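Side-chain contacts in porin (Rhodobacter blasticus, PDB 3PRN), which forms trimeric outer-membrane channels that let small hydrophilic solutes, up to about 0.6 kDa, diffuse passively across the membrane: residues Tyr259-Ala262 with Glu263-Val267; Ala168-Asn172 with Asp173-Leu177; Thr79-Val82 with Gly83-Thr87. The protein carries 1 engineered substitution. All blocks are in the same frame, centred on the assembly; numbering follows the deposited sequence. Where two conformers were deposited one is given.

Interaction 1: residues Tyr259-Ala262 with Glu263-Val267; sequences YQFA and EGVKV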
# COMPACT_ATOMS: atom_id res chain seq x y z
N TYR A 259 9.83 -30.62 -2.02
CA TYR A 259 10.33 -31.09 -0.73
C TYR A 259 9.74 -30.19 0.37
O TYR A 259 9.96 -28.97 0.34
CB TYR A 259 11.84 -31.07 -0.76
CG TYR A 259 12.41 -31.53 0.57
CD1 TYR A 259 12.27 -32.89 0.84
CD2 TYR A 259 13.01 -30.72 1.51
CE1 TYR A 259 12.75 -33.44 2.02
CE2 TYR A 259 13.47 -31.26 2.70
CZ TYR A 259 13.33 -32.61 2.94
OH TYR A 259 13.75 -33.22 4.10
N GLN A 260 9.02 -30.81 1.28
CA GLN A 260 8.38 -30.11 2.40
C GLN A 260 9.41 -29.99 3.52
O GLN A 260 9.56 -30.88 4.35
CB GLN A 260 7.13 -30.82 2.86
CG GLN A 260 6.13 -30.03 3.68
CD GLN A 260 5.42 -28.89 2.97
OE1 GLN A 260 4.90 -29.05 1.84
NE2 GLN A 260 5.35 -27.68 3.55
N PHE A 261 10.12 -28.91 3.54
CA PHE A 261 11.17 -28.63 4.50
C PHE A 261 10.61 -28.45 5.91
O PHE A 261 11.24 -28.90 6.88
CB PHE A 261 11.98 -27.43 4.03
CG PHE A 261 13.07 -27.01 4.98
CD1 PHE A 261 14.26 -27.73 5.06
CD2 PHE A 261 12.92 -25.92 5.81
CE1 PHE A 261 15.27 -27.34 5.95
CE2 PHE A 261 13.89 -25.53 6.69
CZ PHE A 261 15.09 -26.23 6.75
N ALA A 262 9.45 -27.83 6.01
CA ALA A 262 8.82 -27.61 7.33
C ALA A 262 7.41 -27.16 7.06
O ALA A 262 7.08 -26.97 5.85
CB ALA A 262 9.61 -26.59 8.16
N GLU A 263 6.57 -27.04 8.06
CA GLU A 263 5.22 -26.57 7.81
C GLU A 263 5.34 -25.18 7.13
O GLU A 263 6.13 -24.34 7.64
CB GLU A 263 4.49 -26.46 9.15
CG GLU A 263 3.04 -26.07 8.96
CD GLU A 263 2.25 -25.85 10.25
OE1 GLU A 263 2.59 -26.43 11.33
OE2 GLU A 263 1.24 -25.06 10.17
N GLY A 264 4.64 -24.92 6.06
CA GLY A 264 4.74 -23.62 5.43
C GLY A 264 6.03 -23.31 4.65
O GLY A 264 6.20 -22.21 4.10
N VAL A 265 6.98 -24.23 4.57
CA VAL A 265 8.19 -23.98 3.75
C VAL A 265 8.36 -25.10 2.71
O VAL A 265 8.52 -26.28 3.09
CB VAL A 265 9.47 -23.88 4.57
CG1 VAL A 265 10.70 -23.62 3.68
CG2 VAL A 265 9.45 -22.73 5.58
N LYS A 266 8.31 -24.74 1.42
CA LYS A 266 8.40 -25.83 0.42
C LYS A 266 9.46 -25.54 -0.61
O LYS A 266 9.52 -24.40 -1.12
CB LYS A 266 6.99 -26.00 -0.15
CG LYS A 266 6.93 -26.74 -1.44
CD LYS A 266 5.63 -27.49 -1.57
CE LYS A 266 4.58 -26.64 -2.27
NZ LYS A 266 3.23 -27.17 -1.81
N VAL A 267 10.37 -26.49 -0.89
CA VAL A 267 11.41 -26.27 -1.92
C VAL A 267 10.96 -27.00 -3.19
O VAL A 267 10.48 -28.15 -3.05
CB VAL A 267 12.74 -26.84 -1.49
CG1 VAL A 267 13.88 -26.55 -2.48
CG2 VAL A 267 13.10 -26.18 -0.15
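Tyr259 and Val267 are joined by a pair of backbone hydrogen bonds. Tyr259 N gives to Val267 O at 2.8 Å, and Val267 N gives back to Tyr259 O at the same length. Val265 O takes two weak bonds, from Phe261 N at 3.1 Å and from Ala262 N at 3.4 Å. Val265 N in turn donates to Ala262 O at 3.0 Å.

Within the hairpin turn Gln260 makes the one side-chain hydrogen bond. Its chain bends at chi2 (67°), and this carries the amide forward, toward the turn, where NE2 donates to Ala262 O at 3.0 Å. NE2 and Val265 N reach that oxygen from opposite faces of its carbonyl plane, so two bonds grip it, the one from Val265 N coming from well above the plane.

The arrangement is a tight beta hairpin with a classic bulge: Phe261 and Ala262 both face Val265. A type II turn from Ala262 to Val265 closes it. Gly264 takes the positive phi (73°) that this turn needs. In the porin fold such short turns are the periplasmic ones.

Apolar contact comes next. Phe261 and Val265 lie side by side and point the same way, with Phe261 CD2 3.8 Å from Val265 CG1. Val45 and Phe47 of a second subunit pack on Phe261 and Val265 respectively, so this face belongs to the trimer interface.

On the other face of the sheet Gln260 and Lys266 run across each other, and Gln260 OE1 lies 3.8 Å from Lys266 CD. Lys266 also touches the engineered Trp104.

Interaction 2: residues Ala168-Asn172 with Asp173-Leu177; sequences ADWSN and DMISL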
# COMPACT_ATOMS: atom_id res chain seq x y z
N ALA A 168 -18.51 -26.89 -11.89
CA ALA A 168 -18.76 -27.77 -10.76
C ALA A 168 -17.68 -28.81 -10.62
O ALA A 168 -16.94 -29.18 -11.55
CB ALA A 168 -20.16 -28.43 -10.92
N ASP A 169 -17.43 -29.22 -9.39
CA ASP A 169 -16.54 -30.31 -9.10
C ASP A 169 -17.16 -31.16 -7.97
O ASP A 169 -18.07 -30.79 -7.20
CB ASP A 169 -15.11 -29.95 -8.82
CG ASP A 169 -14.93 -28.91 -7.73
OD1 ASP A 169 -15.29 -29.20 -6.56
OD2 ASP A 169 -14.46 -27.79 -8.03
N TRP A 170 -16.62 -32.37 -7.91
CA TRP A 170 -17.16 -33.38 -7.01
C TRP A 170 -16.04 -34.35 -6.70
O TRP A 170 -15.24 -34.74 -7.55
CB TRP A 170 -18.35 -34.11 -7.70
CG TRP A 170 -18.75 -35.28 -6.81
CD1 TRP A 170 -19.59 -35.22 -5.72
CD2 TRP A 170 -18.26 -36.61 -6.89
NE1 TRP A 170 -19.63 -36.45 -5.12
CE2 TRP A 170 -18.83 -37.32 -5.81
CE3 TRP A 170 -17.38 -37.28 -7.75
CZ2 TRP A 170 -18.56 -38.68 -5.58
CZ3 TRP A 170 -17.11 -38.62 -7.53
CH2 TRP A 170 -17.71 -39.30 -6.45
N SER A 171 -16.03 -34.73 -5.43
CA SER A 171 -14.97 -35.65 -5.03
C SER A 171 -15.41 -36.57 -3.91
O SER A 171 -16.34 -36.25 -3.14
CB SER A 171 -13.80 -34.72 -4.64
OG SER A 171 -12.71 -35.51 -4.27
N ASN A 172 -14.79 -37.74 -3.82
CA ASN A 172 -14.90 -38.58 -2.63
C ASN A 172 -13.48 -38.86 -2.17
O ASN A 172 -12.55 -38.06 -2.39
CB ASN A 172 -15.77 -39.79 -2.86
CG ASN A 172 -15.17 -40.74 -3.88
OD1 ASN A 172 -13.95 -40.75 -4.08
ND2 ASN A 172 -16.02 -41.52 -4.53
N ASP A 173 -13.19 -40.00 -1.56
CA ASP A 173 -11.79 -40.22 -1.14
C ASP A 173 -10.84 -40.61 -2.27
O ASP A 173 -9.61 -40.36 -2.22
CB ASP A 173 -11.81 -41.30 -0.02
CG ASP A 173 -12.59 -40.88 1.22
OD1 ASP A 173 -13.85 -40.99 1.25
OD2 ASP A 173 -11.96 -40.43 2.23
N MET A 174 -11.34 -41.25 -3.33
CA MET A 174 -10.58 -41.77 -4.42
C MET A 174 -10.72 -41.16 -5.81
O MET A 174 -9.73 -41.18 -6.57
CB MET A 174 -11.00 -43.28 -4.55
CG MET A 174 -10.34 -44.14 -3.47
SD MET A 174 -11.44 -45.46 -2.90
CE MET A 174 -11.69 -44.98 -1.18
N ILE A 175 -11.90 -40.73 -6.22
CA ILE A 175 -12.15 -40.16 -7.52
C ILE A 175 -12.55 -38.69 -7.41
O ILE A 175 -13.27 -38.34 -6.48
CB ILE A 175 -13.31 -40.91 -8.21
CG1 ILE A 175 -12.83 -42.35 -8.51
CG2 ILE A 175 -13.80 -40.24 -9.46
CD1 ILE A 175 -14.03 -43.33 -8.40
N SER A 176 -12.19 -37.87 -8.40
CA SER A 176 -12.66 -36.50 -8.49
C SER A 176 -12.98 -36.21 -9.97
O SER A 176 -12.28 -36.66 -10.85
CB SER A 176 -11.69 -35.43 -8.02
OG SER A 176 -10.96 -35.78 -6.88
N LEU A 177 -14.07 -35.48 -10.12
CA LEU A 177 -14.54 -35.05 -11.41
C LEU A 177 -14.78 -33.52 -11.38
O LEU A 177 -15.18 -33.02 -10.37
CB LEU A 177 -15.88 -35.69 -11.76
CG LEU A 177 -15.87 -37.23 -11.79
CD1 LEU A 177 -17.33 -37.68 -11.81
CD2 LEU A 177 -15.13 -37.75 -13.01
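Asn172 turns its CG into the position between its own backbone N and carbonyl carbon (chi1 64°), and this carries OD1 over the turn to Met174 and Ile175. Trp170 has CG opposite the backbone N (chi1 172°), which lays the indole toward Ile175 and Leu177.

Asn172 OD1 accepts from Met174 N at 2.8 Å and from Ile175 N at 3.0 Å. The two donors come from opposite faces of the amide, each tilted about 25° from its plane. The bond to Met174 N makes an Asx turn. Asn172 N donates to Ile175 O at 3.1 Å, so Asn172 uses both backbone and side chain to close the hairpin. With an alanine here the shared acceptor is gone, so Met174 N and Ile175 N are likely to be left without their mate and the turn freer to move.

Trp170 and Leu177 form a hydrogen-bonded antiparallel pair, and their side chains lie alongside each other. Trp170 CE3 is 4.1 Å from Leu177 CD1. The far end of the ring crosses Ile175 at a slant, with Trp170 CZ3 4.2 Å from Ile175 CG2.

On the opposite face Ser171 OG and Ser176 OG are hydrogen-bonded at 3.2 Å; either may be the donor. Asp169 is on this side too. Its carboxylate is held by Asn143, Tyr145 and the backbone of Ala93.

The hairpin joins strands 163-171 and 175-183 of the barrel. Its two faces differ in chemistry. Trp170, Ile175 and Leu177 make an apolar surface, probably the lipid-facing outside of the barrel, while the serines and Asp169 keep their polar groups paired on the other, presumably inner, side.

Interaction 3: residues Thr79-Val82 with Gly83-Thr87; sequences TVSV and GNVDT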
# COMPACT_ATOMS: atom_id res chain seq x y z
N THR A 79 -21.84 -18.23 -0.99
CA THR A 79 -21.02 -17.00 -0.98
C THR A 79 -21.32 -16.19 -2.24
O THR A 79 -21.36 -16.71 -3.36
CB THR A 79 -19.55 -17.27 -0.82
OG1 THR A 79 -19.26 -17.96 0.39
CG2 THR A 79 -18.72 -15.95 -0.78
N VAL A 80 -21.64 -14.90 -2.04
CA VAL A 80 -21.86 -14.01 -3.15
C VAL A 80 -20.71 -12.98 -3.09
O VAL A 80 -20.48 -12.44 -2.01
CB VAL A 80 -23.20 -13.31 -3.11
CG1 VAL A 80 -23.38 -12.42 -4.35
CG2 VAL A 80 -24.36 -14.30 -3.12
N SER A 81 -20.02 -12.76 -4.17
CA SER A 81 -18.89 -11.85 -4.26
C SER A 81 -19.09 -10.87 -5.39
O SER A 81 -19.76 -11.12 -6.40
CB SER A 81 -17.53 -12.56 -4.31
OG SER A 81 -17.52 -13.41 -5.41
N VAL A 82 -18.56 -9.65 -5.18
CA VAL A 82 -18.70 -8.57 -6.13
C VAL A 82 -17.39 -7.82 -6.33
O VAL A 82 -16.56 -7.78 -5.34
CB VAL A 82 -19.80 -7.59 -5.67
CG1 VAL A 82 -19.61 -7.10 -4.25
CG2 VAL A 82 -19.93 -6.40 -6.60
N GLY A 83 -17.19 -7.24 -7.50
CA GLY A 83 -15.99 -6.46 -7.77
C GLY A 83 -14.93 -7.25 -8.49
O GLY A 83 -15.17 -7.79 -9.57
N ASN A 84 -13.73 -7.34 -7.91
CA ASN A 84 -12.65 -8.16 -8.57
C ASN A 84 -12.82 -9.59 -8.10
O ASN A 84 -12.20 -10.03 -7.12
CB ASN A 84 -11.30 -7.55 -8.12
CG ASN A 84 -10.07 -8.18 -8.72
OD1 ASN A 84 -10.12 -9.05 -9.62
ND2 ASN A 84 -8.90 -7.74 -8.20
N VAL A 85 -13.69 -10.39 -8.69
CA VAL A 85 -14.06 -11.71 -8.30
C VAL A 85 -13.19 -12.84 -8.86
O VAL A 85 -12.49 -12.62 -9.86
CB VAL A 85 -15.54 -12.01 -8.68
CG1 VAL A 85 -16.49 -10.91 -8.09
CG2 VAL A 85 -15.80 -12.02 -10.21
N ASP A 86 -13.24 -13.96 -8.17
CA ASP A 86 -12.75 -15.23 -8.66
C ASP A 86 -13.81 -15.77 -9.63
O ASP A 86 -15.01 -15.78 -9.33
CB ASP A 86 -12.56 -16.26 -7.52
CG ASP A 86 -11.32 -15.87 -6.73
OD1 ASP A 86 -10.16 -15.94 -7.29
OD2 ASP A 86 -11.44 -15.44 -5.52
N THR A 87 -13.36 -16.21 -10.79
CA THR A 87 -14.26 -16.71 -11.84
C THR A 87 -14.35 -18.24 -11.85
O THR A 87 -13.52 -18.98 -11.32
CB THR A 87 -13.77 -16.26 -13.22
OG1 THR A 87 -12.46 -16.76 -13.44
CG2 THR A 87 -13.72 -14.74 -13.37
O HOH W 1 -14.93 -14.26 -5.78
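Val82 and Gly83 share the flat peptide group at the centre of this contact, and Val85 covers one face of it. Val85 CG1 stands almost squarely above the plane, 3.7 Å from Val82 C. Val85 CG1 is also 3.7 Å from Ser81 O. Val85 places CG1 opposite its own carbonyl carbon (chi1 -54°), which turns this branch back toward the strand the chain has just left.

Ser81 comes at Val85 from the strand side, with Ser81 OG 3.8 Å from Val85 CG1. Ser81 OG also bonds a water at 2.8 Å. The water accepts from Asp86 N at 2.9 Å, and so bridges strand and loop.

The chain bends away at Gly83. A CB at Gly83 would collide with Val82 O, which only glycine avoids at these backbone angles. Asn84 is the centre of an inverse gamma turn, closed by a weak bond from Val85 N to Gly83 O at 3.1 Å. Its side-chain amide is bonded to Asn118 N and Ala68 O.

Here strand 78-83 runs into the long loop that, in porins, folds into the barrel and narrows the pore. Thr87 then takes the N-cap position of helix 88-91.

No direct hydrogen bond joins the two segments. Between them the link is apolar packing plus one water bridge, which gives Asp86 N an acceptor; the bonds of Asn84 to Asn118 and Ala68 hold the loop from outside.

All three contacts belong to one closed antiparallel barrel of 16 strands. Along the chain interaction 3 comes first, then interaction 2, then interaction 1. The centres of interactions 2 and 3 are about 24 Å apart. Interaction 1 is farther off, its centre about 27 Å from that of interaction 2 and about 31 Å from that of interaction 3. None touches another; the nearest atoms, those of interactions 2 and 3, are about 9 Å apart. Interactions 1 and 2 are short hairpins, one beside another subunit and one clear of any. Interaction 3, which also meets another subunit at Val82, instead starts the long inward loop. Tight turns thus connect neighbouring strands of the wall, while the constricting loop leaves from strand 78-83.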